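Local coordinates for putative agmatinase (Clostridium difficile, PDB 3LHL), which probably hydrolyses agmatine to putrescine and urea as a manganese-dependent enzyme of the arginase family, at residues 72-75 with 76-79; 138-141 with 142-146; 264-267 with 268-272. All blocks are in the same frame, centred on the assembly; numbering follows the deposited sequence.

Contact 1. Residues 72-75 with 76-79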
ATOM      1  N   GLN A  72      -8.738  -7.807  17.233  1.00 26.91           N
ATOM      2  CA  GLN A  72      -7.718  -8.830  17.436  1.00 24.01           C
ATOM      3  C   GLN A  72      -6.754  -8.946  16.257  1.00 22.71           C
ATOM      4  O   GLN A  72      -5.550  -9.134  16.448  1.00 21.38           O
ATOM      5  CB  GLN A  72      -8.383 -10.183  17.689  1.00 26.37           C
ATOM      6  CG  GLN A  72      -7.417 -11.293  18.075  1.00 29.13           C
ATOM      7  CD  GLN A  72      -6.542 -10.906  19.255  1.00 33.42           C
ATOM      8  OE1 GLN A  72      -7.027 -10.363  20.255  1.00 34.16           O
ATOM      9  NE2 GLN A  72      -5.245 -11.186  19.148  1.00 32.93           N
ATOM     10  N   VAL A  73      -7.290  -8.848  15.043  1.00 20.98           N
ATOM     11  CA  VAL A  73      -6.482  -8.940  13.831  1.00 18.56           C
ATOM     12  C   VAL A  73      -5.493  -7.783  13.739  1.00 18.48           C
ATOM     13  O   VAL A  73      -4.329  -7.978  13.390  1.00 17.52           O
ATOM     14  CB  VAL A  73      -7.364  -8.931  12.555  1.00 19.18           C
ATOM     15  CG1 VAL A  73      -6.483  -8.925  11.308  1.00 16.89           C
ATOM     16  CG2 VAL A  73      -8.285 -10.151  12.546  1.00 15.71           C
ATOM     17  N   LEU A  74      -5.954  -6.578  14.058  1.00 18.17           N
ATOM     18  CA  LEU A  74      -5.083  -5.413  13.997  1.00 19.12           C
ATOM     19  C   LEU A  74      -3.886  -5.556  14.932  1.00 19.84           C
ATOM     20  O   LEU A  74      -2.761  -5.228  14.556  1.00 20.38           O
ATOM     21  CB  LEU A  74      -5.866  -4.146  14.335  1.00 18.54           C
ATOM     22  CG  LEU A  74      -7.036  -3.838  13.397  1.00 22.69           C
ATOM     23  CD1 LEU A  74      -7.590  -2.458  13.711  1.00 17.92           C
ATOM     24  CD2 LEU A  74      -6.573  -3.906  11.939  1.00 23.14           C
ATOM     25  N   LYS A  75      -4.127  -6.047  16.144  1.00 19.74           N
ATOM     26  CA  LYS A  75      -3.050  -6.238  17.112  1.00 21.60           C
ATOM     27  C   LYS A  75      -2.018  -7.231  16.591  1.00 20.59           C
ATOM     28  O   LYS A  75      -0.819  -7.054  16.796  1.00 21.97           O
ATOM     29  CB  LYS A  75      -3.610  -6.729  18.453  1.00 22.01           C
ATOM     30  CG  LYS A  75      -4.439  -5.682  19.177  1.00 26.61           C
ATOM     31  CD  LYS A  75      -5.013  -6.208  20.484  1.00 31.22           C
ATOM     32  CE  LYS A  75      -5.842  -5.138  21.190  1.00 31.32           C
ATOM     33  NZ  LYS A  75      -6.506  -5.672  22.409  1.00 33.07           N
ATOM     34  N   GLU A  76      -2.492  -8.267  15.911  1.00 20.19           N
ATOM     35  CA  GLU A  76      -1.612  -9.288  15.360  1.00 20.36           C
ATOM     36  C   GLU A  76      -0.756  -8.715  14.231  1.00 21.41           C
ATOM     37  O   GLU A  76       0.433  -9.026  14.129  1.00 21.29           O
ATOM     38  CB  GLU A  76      -2.446 -10.476  14.863  1.00 21.82           C
ATOM     39  CG  GLU A  76      -3.286 -11.095  15.973  1.00 25.47           C
ATOM     40  CD  GLU A  76      -4.331 -12.077  15.479  1.00 28.26           C
ATOM     41  OE1 GLU A  76      -4.976 -11.801  14.443  1.00 30.58           O
ATOM     42  OE2 GLU A  76      -4.521 -13.118  16.141  1.00 29.07           O
ATOM     43  N   ILE A  77      -1.352  -7.875  13.387  1.00 18.69           N
ATOM     44  CA  ILE A  77      -0.602  -7.268  12.292  1.00 17.61           C
ATOM     45  C   ILE A  77       0.461  -6.373  12.913  1.00 17.40           C
ATOM     46  O   ILE A  77       1.617  -6.375  12.496  1.00 16.43           O
ATOM     47  CB  ILE A  77      -1.504  -6.406  11.385  1.00 16.73           C
ATOM     48  CG1 ILE A  77      -2.515  -7.292  10.653  1.00 14.93           C
ATOM     49  CG2 ILE A  77      -0.647  -5.636  10.390  1.00 16.06           C
ATOM     50  CD1 ILE A  77      -3.613  -6.512   9.937  1.00 13.98           C
ATOM     51  N   TYR A  78       0.052  -5.614  13.925  1.00 18.02           N
ATOM     52  CA  TYR A  78       0.959  -4.716  14.626  1.00 18.81           C
ATOM     53  C   TYR A  78       2.173  -5.484  15.130  1.00 17.72           C
ATOM     54  O   TYR A  78       3.312  -5.065  14.935  1.00 16.62           O
ATOM     55  CB  TYR A  78       0.258  -4.071  15.820  1.00 21.20           C
ATOM     56  CG  TYR A  78       1.138  -3.093  16.555  1.00 24.54           C
ATOM     57  CD1 TYR A  78       1.341  -1.806  16.063  1.00 25.87           C
ATOM     58  CD2 TYR A  78       1.796  -3.462  17.730  1.00 25.51           C
ATOM     59  CE1 TYR A  78       2.175  -0.908  16.723  1.00 27.69           C
ATOM     60  CE2 TYR A  78       2.635  -2.573  18.394  1.00 27.56           C
ATOM     61  CZ  TYR A  78       2.819  -1.300  17.883  1.00 28.72           C
ATOM     62  OH  TYR A  78       3.651  -0.414  18.527  1.00 33.34           O
ATOM     63  N   GLN A  79       1.915  -6.608  15.789  1.00 18.38           N
ATOM     64  CA  GLN A  79       2.983  -7.436  16.333  1.00 20.02           C
ATOM     65  C   GLN A  79       4.001  -7.865  15.285  1.00 19.73           C
ATOM     66  O   GLN A  79       5.202  -7.687  15.480  1.00 17.44           O
ATOM     67  CB  GLN A  79       2.403  -8.680  17.003  1.00 21.48           C
ATOM     68  CG  GLN A  79       1.690  -8.406  18.307  1.00 25.39           C
ATOM     69  CD  GLN A  79       2.585  -7.710  19.311  1.00 27.31           C
ATOM     70  OE1 GLN A  79       2.476  -6.503  19.528  1.00 26.29           O
ATOM     71  NE2 GLN A  79       3.490  -8.469  19.921  1.00 29.57           N
TER
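Gln72 and Glu76, Val73 and Ile77, Leu74 and Tyr78, and Lys75 and Gln79 are joined by four successive, fairly straight i to i+4 backbone bonds of helix 70-86; the longest runs from Glu76 N to Gln72 O at 3.2 Å. On one flank the Glu76 side chain reaches back toward the N-terminal end of the helix. Its CG lies anti to the carbonyl carbon (chi1 -59°) and the chain is extended beyond, which lays the carboxylate over the preceding turn and brings OE1 to 3.3 Å from Val73 CA. Gln72 bends at chi2 and crosses it at about a right angle, amide and carboxylate planes 85° apart. Gln72 NE2 makes a near approach to Glu76 OE2 at 3.6 Å, while OE2 is hydrogen-bonded to Ser66 OG. Round the helix, contact becomes apolar: Val73 CG1 meets Ile77 CD1 at 4.0 Å, and Leu74 CD2 stands slightly farther from the same methyl, at 4.4 Å. The Tyr78 ring leads away from residues 72-75; its CB lies 3.3 Å from Lys75 O, and its hydroxyl is hydrogen-bonded to Glu110 OE2. This is an amphipathic helix: Val73, Leu74 and Ile77 face Phe17, Val100 and Pro103, whereas Lys75 and Gln79 are exposed. Through Pro103, Lys106 and Ala107, helix 101-111 packs against Leu74, Ile77 and Tyr78.

Contact 2. Residues 138-141 with 142-146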
ATOM      1  N   ALA A 138     -12.230   2.363   4.694  1.00 16.91           N
ATOM      2  CA  ALA A 138     -12.596   3.694   4.202  1.00 16.85           C
ATOM      3  C   ALA A 138     -12.246   4.869   5.118  1.00 18.59           C
ATOM      4  O   ALA A 138     -12.481   6.028   4.761  1.00 17.07           O
ATOM      5  CB  ALA A 138     -14.087   3.727   3.891  1.00 15.36           C
ATOM      6  N   THR A 139     -11.689   4.581   6.291  1.00 18.34           N
ATOM      7  CA  THR A 139     -11.326   5.638   7.229  1.00 17.41           C
ATOM      8  C   THR A 139      -9.850   5.557   7.592  1.00 18.11           C
ATOM      9  O   THR A 139      -9.369   6.345   8.404  1.00 19.21           O
ATOM     10  CB  THR A 139     -12.114   5.514   8.550  1.00 16.89           C
ATOM     11  OG1 THR A 139     -11.652   4.357   9.257  1.00 16.35           O
ATOM     12  CG2 THR A 139     -13.620   5.374   8.289  1.00 13.51           C
ATOM     13  N   VAL A 140      -9.132   4.614   6.991  1.00 16.97           N
ATOM     14  CA  VAL A 140      -7.724   4.413   7.315  1.00 17.01           C
ATOM     15  C   VAL A 140      -6.833   5.662   7.304  1.00 18.08           C
ATOM     16  O   VAL A 140      -6.034   5.857   8.221  1.00 18.18           O
ATOM     17  CB  VAL A 140      -7.087   3.309   6.408  1.00 17.23           C
ATOM     18  CG1 VAL A 140      -6.955   3.799   4.965  1.00 15.76           C
ATOM     19  CG2 VAL A 140      -5.733   2.897   6.974  1.00 16.22           C
ATOM     20  N   ILE A 141      -6.966   6.515   6.295  1.00 16.35           N
ATOM     21  CA  ILE A 141      -6.126   7.703   6.246  1.00 18.15           C
ATOM     22  C   ILE A 141      -6.498   8.711   7.324  1.00 18.32           C
ATOM     23  O   ILE A 141      -5.638   9.442   7.818  1.00 19.29           O
ATOM     24  CB  ILE A 141      -6.176   8.375   4.849  1.00 19.20           C
ATOM     25  CG1 ILE A 141      -5.674   7.387   3.793  1.00 18.26           C
ATOM     26  CG2 ILE A 141      -5.293   9.626   4.825  1.00 18.81           C
ATOM     27  CD1 ILE A 141      -4.284   6.846   4.074  1.00 19.58           C
ATOM     28  N   LYS A 142      -7.776   8.753   7.694  1.00 19.68           N
ATOM     29  CA  LYS A 142      -8.216   9.667   8.739  1.00 18.18           C
ATOM     30  C   LYS A 142      -7.581   9.189  10.042  1.00 17.81           C
ATOM     31  O   LYS A 142      -7.102   9.990  10.842  1.00 17.20           O
ATOM     32  CB  LYS A 142      -9.742   9.656   8.857  1.00 18.62           C
ATOM     33  CG  LYS A 142     -10.294  10.630   9.890  1.00 18.96           C
ATOM     34  CD  LYS A 142      -9.941  12.075   9.545  1.00 20.89           C
ATOM     35  CE  LYS A 142     -10.345  13.026  10.658  1.00 21.37           C
ATOM     36  NZ  LYS A 142     -11.810  12.991  10.933  1.00 24.14           N
ATOM     37  N   ARG A 143      -7.569   7.874  10.244  1.00 18.43           N
ATOM     38  CA  ARG A 143      -6.966   7.300  11.443  1.00 20.80           C
ATOM     39  C   ARG A 143      -5.491   7.670  11.501  1.00 20.48           C
ATOM     40  O   ARG A 143      -4.976   8.038  12.556  1.00 19.92           O
ATOM     41  CB  ARG A 143      -7.096   5.775  11.444  1.00 21.13           C
ATOM     42  CG  ARG A 143      -8.504   5.295  11.697  1.00 24.11           C
ATOM     43  CD  ARG A 143      -9.044   5.898  12.986  1.00 25.22           C
ATOM     44  NE  ARG A 143     -10.448   6.232  12.812  1.00 31.77           N
ATOM     45  CZ  ARG A 143     -10.950   7.454  12.924  1.00 31.81           C
ATOM     46  NH1 ARG A 143     -10.169   8.482  13.224  1.00 29.82           N
ATOM     47  NH2 ARG A 143     -12.241   7.646  12.704  1.00 34.66           N
ATOM     48  N   ILE A 144      -4.819   7.573  10.358  1.00 18.45           N
ATOM     49  CA  ILE A 144      -3.406   7.904  10.288  1.00 20.07           C
ATOM     50  C   ILE A 144      -3.171   9.394  10.502  1.00 19.23           C
ATOM     51  O   ILE A 144      -2.192   9.784  11.128  1.00 19.84           O
ATOM     52  CB  ILE A 144      -2.801   7.460   8.942  1.00 20.12           C
ATOM     53  CG1 ILE A 144      -2.769   5.924   8.892  1.00 18.59           C
ATOM     54  CG2 ILE A 144      -1.412   8.075   8.760  1.00 17.09           C
ATOM     55  CD1 ILE A 144      -2.246   5.336   7.594  1.00 17.71           C
ATOM     56  N   TRP A 145      -4.071  10.228   9.996  1.00 19.82           N
ATOM     57  CA  TRP A 145      -3.927  11.664  10.181  1.00 20.16           C
ATOM     58  C   TRP A 145      -4.023  12.003  11.673  1.00 20.57           C
ATOM     59  O   TRP A 145      -3.368  12.931  12.148  1.00 20.32           O
ATOM     60  CB  TRP A 145      -5.009  12.424   9.418  1.00 21.23           C
ATOM     61  CG  TRP A 145      -4.938  13.901   9.649  1.00 21.38           C
ATOM     62  CD1 TRP A 145      -4.074  14.786   9.065  1.00 21.99           C
ATOM     63  CD2 TRP A 145      -5.725  14.659  10.577  1.00 20.20           C
ATOM     64  NE1 TRP A 145      -4.273  16.051   9.576  1.00 21.04           N
ATOM     65  CE2 TRP A 145      -5.280  16.001  10.505  1.00 20.89           C
ATOM     66  CE3 TRP A 145      -6.762  14.335  11.464  1.00 19.90           C
ATOM     67  CZ2 TRP A 145      -5.839  17.020  11.289  1.00 21.03           C
ATOM     68  CZ3 TRP A 145      -7.318  15.346  12.244  1.00 19.97           C
ATOM     69  CH2 TRP A 145      -6.853  16.676  12.151  1.00 21.16           C
ATOM     70  N   ASP A 146      -4.844  11.253  12.406  1.00 18.88           N
ATOM     71  CA  ASP A 146      -4.980  11.484  13.839  1.00 19.41           C
ATOM     72  C   ASP A 146      -3.639  11.238  14.524  1.00 20.12           C
ATOM     73  O   ASP A 146      -3.398  11.729  15.625  1.00 20.34           O
ATOM     74  CB  ASP A 146      -6.029  10.552  14.463  1.00 18.11           C
ATOM     75  CG  ASP A 146      -7.446  10.984  14.167  1.00 19.61           C
ATOM     76  OD1 ASP A 146      -7.676  12.195  13.974  1.00 20.71           O
ATOM     77  OD2 ASP A 146      -8.339  10.114  14.144  1.00 22.24           O
TER
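Thr139 O receives both Lys142 N, through a weak bond with an N-H...O angle of 120°, and Arg143 N, through a much straighter one at 161°; this opens helix 140-148, and the i to i+4 bonds Ile144 N to Val140 O and Trp145 N to Ile141 O continue it. Thr139 stands at the N-cap position but makes no capping bond with its side chain. Its OG1, placed between backbone N and carbonyl carbon by a chi1 of 70°, instead bonds to Lys134 O and Ser136 N in the preceding loop. The Arg143 side chain passes this hydroxyl obliquely, CG 4.1 Å from Thr139 OG1, and its NE also donates to Lys134 O, so one loop carbonyl ties together the cap residue and the first turn. Bends at chi2 and chi3 turn the guanidinium back beside the helix, where Asp146 meets it at the edge: Arg143 NH1 is 2.6 Å from Asp146 OD2 in a salt bridge. Arg143 NH2 pairs with Glu128, which also takes Lys142 NZ, so that two cations share this carboxylate. On the other flank the side chains are apolar: Ile144 CD1 lies 4.3 Å from Val140 CG2 and equally far from Ile141 CD1. Val140 also packs on Asp125, a manganese ligand, and its side chain is about 5 Å from a bound manganese ion. The helix is the crossover of a beta-alpha-beta unit between strands 115-120 and 153-158: Ile141 and Ile144 pack on both strands, while Val140, Arg143 and Ile144 touch helix 101-111.

Contact 3. Residues 264-267 with 268-272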
ATOM      1  N   CYS A 264       1.158  -8.753  -8.971  1.00 15.06           N
ATOM      2  CA  CYS A 264       2.422  -9.467  -8.904  1.00 16.56           C
ATOM      3  C   CYS A 264       3.547  -8.620  -9.466  1.00 17.26           C
ATOM      4  O   CYS A 264       4.623  -8.545  -8.879  1.00 17.22           O
ATOM      5  CB  CYS A 264       2.329 -10.785  -9.665  1.00 14.79           C
ATOM      6  SG  CYS A 264       1.349 -12.053  -8.820  1.00 17.03           S
ATOM      7  N   LYS A 265       3.292  -7.971 -10.597  1.00 16.48           N
ATOM      8  CA  LYS A 265       4.308  -7.137 -11.220  1.00 17.02           C
ATOM      9  C   LYS A 265       4.601  -5.919 -10.348  1.00 16.32           C
ATOM     10  O   LYS A 265       5.756  -5.518 -10.193  1.00 16.55           O
ATOM     11  CB  LYS A 265       3.855  -6.697 -12.614  1.00 17.97           C
ATOM     12  CG  LYS A 265       4.938  -6.002 -13.433  1.00 19.05           C
ATOM     13  CD  LYS A 265       4.451  -5.720 -14.851  1.00 18.48           C
ATOM     14  CE  LYS A 265       5.581  -5.240 -15.743  1.00 18.71           C
ATOM     15  NZ  LYS A 265       5.157  -5.198 -17.173  1.00 21.59           N
ATOM     16  N   ILE A 266       3.557  -5.331  -9.773  1.00 15.53           N
ATOM     17  CA  ILE A 266       3.751  -4.174  -8.913  1.00 15.32           C
ATOM     18  C   ILE A 266       4.576  -4.598  -7.700  1.00 14.31           C
ATOM     19  O   ILE A 266       5.475  -3.885  -7.261  1.00 13.26           O
ATOM     20  CB  ILE A 266       2.392  -3.574  -8.479  1.00 15.81           C
ATOM     21  CG1 ILE A 266       1.738  -2.887  -9.683  1.00 15.20           C
ATOM     22  CG2 ILE A 266       2.585  -2.579  -7.337  1.00 15.39           C
ATOM     23  CD1 ILE A 266       0.388  -2.260  -9.392  1.00 14.27           C
ATOM     24  N   LEU A 267       4.276  -5.776  -7.172  1.00 16.39           N
ATOM     25  CA  LEU A 267       5.012  -6.290  -6.026  1.00 17.10           C
ATOM     26  C   LEU A 267       6.498  -6.389  -6.385  1.00 16.60           C
ATOM     27  O   LEU A 267       7.368  -5.956  -5.619  1.00 16.95           O
ATOM     28  CB  LEU A 267       4.473  -7.668  -5.628  1.00 15.05           C
ATOM     29  CG  LEU A 267       5.292  -8.452  -4.602  1.00 18.49           C
ATOM     30  CD1 LEU A 267       5.404  -7.670  -3.303  1.00 19.68           C
ATOM     31  CD2 LEU A 267       4.638  -9.802  -4.362  1.00 20.25           C
ATOM     32  N   ARG A 268       6.785  -6.949  -7.556  1.00 15.36           N
ATOM     33  CA  ARG A 268       8.173  -7.100  -7.988  1.00 17.06           C
ATOM     34  C   ARG A 268       8.918  -5.775  -8.100  1.00 16.50           C
ATOM     35  O   ARG A 268       9.987  -5.611  -7.508  1.00 16.29           O
ATOM     36  CB  ARG A 268       8.253  -7.816  -9.335  1.00 16.22           C
ATOM     37  CG  ARG A 268       9.690  -8.087  -9.768  1.00 17.61           C
ATOM     38  CD  ARG A 268       9.752  -8.617 -11.181  1.00 17.94           C
ATOM     39  NE  ARG A 268       9.384  -7.592 -12.150  1.00 21.92           N
ATOM     40  CZ  ARG A 268       9.092  -7.832 -13.424  1.00 20.00           C
ATOM     41  NH1 ARG A 268       9.118  -9.072 -13.891  1.00 23.17           N
ATOM     42  NH2 ARG A 268       8.780  -6.829 -14.231  1.00 18.51           N
ATOM     43  N   GLU A 269       8.356  -4.833  -8.855  1.00 16.69           N
ATOM     44  CA  GLU A 269       9.006  -3.539  -9.047  1.00 19.37           C
ATOM     45  C   GLU A 269       9.278  -2.835  -7.718  1.00 20.25           C
ATOM     46  O   GLU A 269      10.340  -2.237  -7.532  1.00 20.18           O
ATOM     47  CB  GLU A 269       8.158  -2.638  -9.955  1.00 20.17           C
ATOM     48  CG  GLU A 269       7.666  -3.315 -11.235  1.00 23.49           C
ATOM     49  CD  GLU A 269       8.795  -3.827 -12.126  1.00 26.86           C
ATOM     50  OE1 GLU A 269       9.085  -3.188 -13.163  1.00 27.87           O
ATOM     51  OE2 GLU A 269       9.393  -4.871 -11.788  1.00 25.79           O
ATOM     52  N   LEU A 270       8.322  -2.904  -6.796  1.00 19.78           N
ATOM     53  CA  LEU A 270       8.495  -2.263  -5.498  1.00 19.55           C
ATOM     54  C   LEU A 270       9.608  -2.918  -4.695  1.00 19.03           C
ATOM     55  O   LEU A 270      10.394  -2.227  -4.057  1.00 20.43           O
ATOM     56  CB  LEU A 270       7.186  -2.285  -4.706  1.00 20.51           C
ATOM     57  CG  LEU A 270       6.134  -1.279  -5.191  1.00 21.47           C
ATOM     58  CD1 LEU A 270       4.848  -1.458  -4.410  1.00 19.90           C
ATOM     59  CD2 LEU A 270       6.669   0.139  -5.017  1.00 21.39           C
ATOM     60  N   CYS A 271       9.677  -4.246  -4.719  1.00 19.32           N
ATOM     61  CA  CYS A 271      10.730  -4.946  -3.996  1.00 18.91           C
ATOM     62  C   CYS A 271      12.070  -4.513  -4.577  1.00 19.58           C
ATOM     63  O   CYS A 271      13.007  -4.203  -3.846  1.00 20.85           O
ATOM     64  CB  CYS A 271      10.578  -6.465  -4.135  1.00 19.17           C
ATOM     65  SG  CYS A 271       9.274  -7.201  -3.117  1.00 21.85           S
ATOM     66  N   LEU A 272      12.154  -4.492  -5.903  1.00 19.31           N
ATOM     67  CA  LEU A 272      13.383  -4.092  -6.568  1.00 20.06           C
ATOM     68  C   LEU A 272      13.794  -2.686  -6.134  1.00 20.33           C
ATOM     69  O   LEU A 272      14.913  -2.464  -5.673  1.00 18.84           O
ATOM     70  CB  LEU A 272      13.195  -4.149  -8.085  1.00 19.34           C
ATOM     71  CG  LEU A 272      13.071  -5.570  -8.642  1.00 21.22           C
ATOM     72  CD1 LEU A 272      12.717  -5.532 -10.118  1.00 20.04           C
ATOM     73  CD2 LEU A 272      14.383  -6.314  -8.418  1.00 20.94           C
TER
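Lys265 and Arg268 both carry CG opposite the backbone N, but the lysine runs on extended while the arginine bends at chi3, 69°, so the two chains cross obliquely. Arg268 NH2 thus lies 3.9 Å from Lys265 CE, next to its aliphatic part, with the two cationic ends farther apart. Glu269, bent at chi2, presents its carboxylate at the edge of the guanidinium. Arg268 NE donates to Glu269 OE2 at 2.7 Å with an N-H...O angle of 163°; the donor meets OE2 from above the carboxylate plane, whereas OE2 is almost in the guanidinium plane. A weak second bond from Arg268 NH2 to the same oxygen helps fix the rotation of the group. Glu269 OE1 is hydrogen-bonded to Ser45 OG, and Arg268 NH1 to Glu42 O, so this buried ion pair is anchored to the segment around strand 44-45. Elsewhere on the helix, Ile266 and Leu270 lie side by side, CG2 to CD1 at 3.9 Å, and Leu267 CD1 touches Cys271 SG at the same distance. Four i to i+4 backbone bonds underlie these pairs, the straightest from Glu269 N to Lys265 O. Leu267, Leu270 and Cys271 pack on Phe92 of strand 90-95, while Ile266 and Leu270 meet Phe231 of helix 229-235. This is a long helix laid against a parallel beta sheet, as expected of the alpha/beta arginase fold.

In the fold
From the N terminus, contact 1 comes first, on helix 70-86, then contact 2 on helix 140-148, and contact 3 on helix 258-278 near the C terminus. Each closes just one turn or so of its own helix, so none encloses or crosses another; they stand in series. Contacts 1 and 2 have centres about 17 Å apart and do not touch, but helix 101-111 packs against both. Contact 3 lies across the chain's centre from contact 2, with centres about 26 Å apart. Side chains of contacts 2 and 3 rest on strands of the eight-stranded parallel sheet, and contact 2 is beside the manganese site.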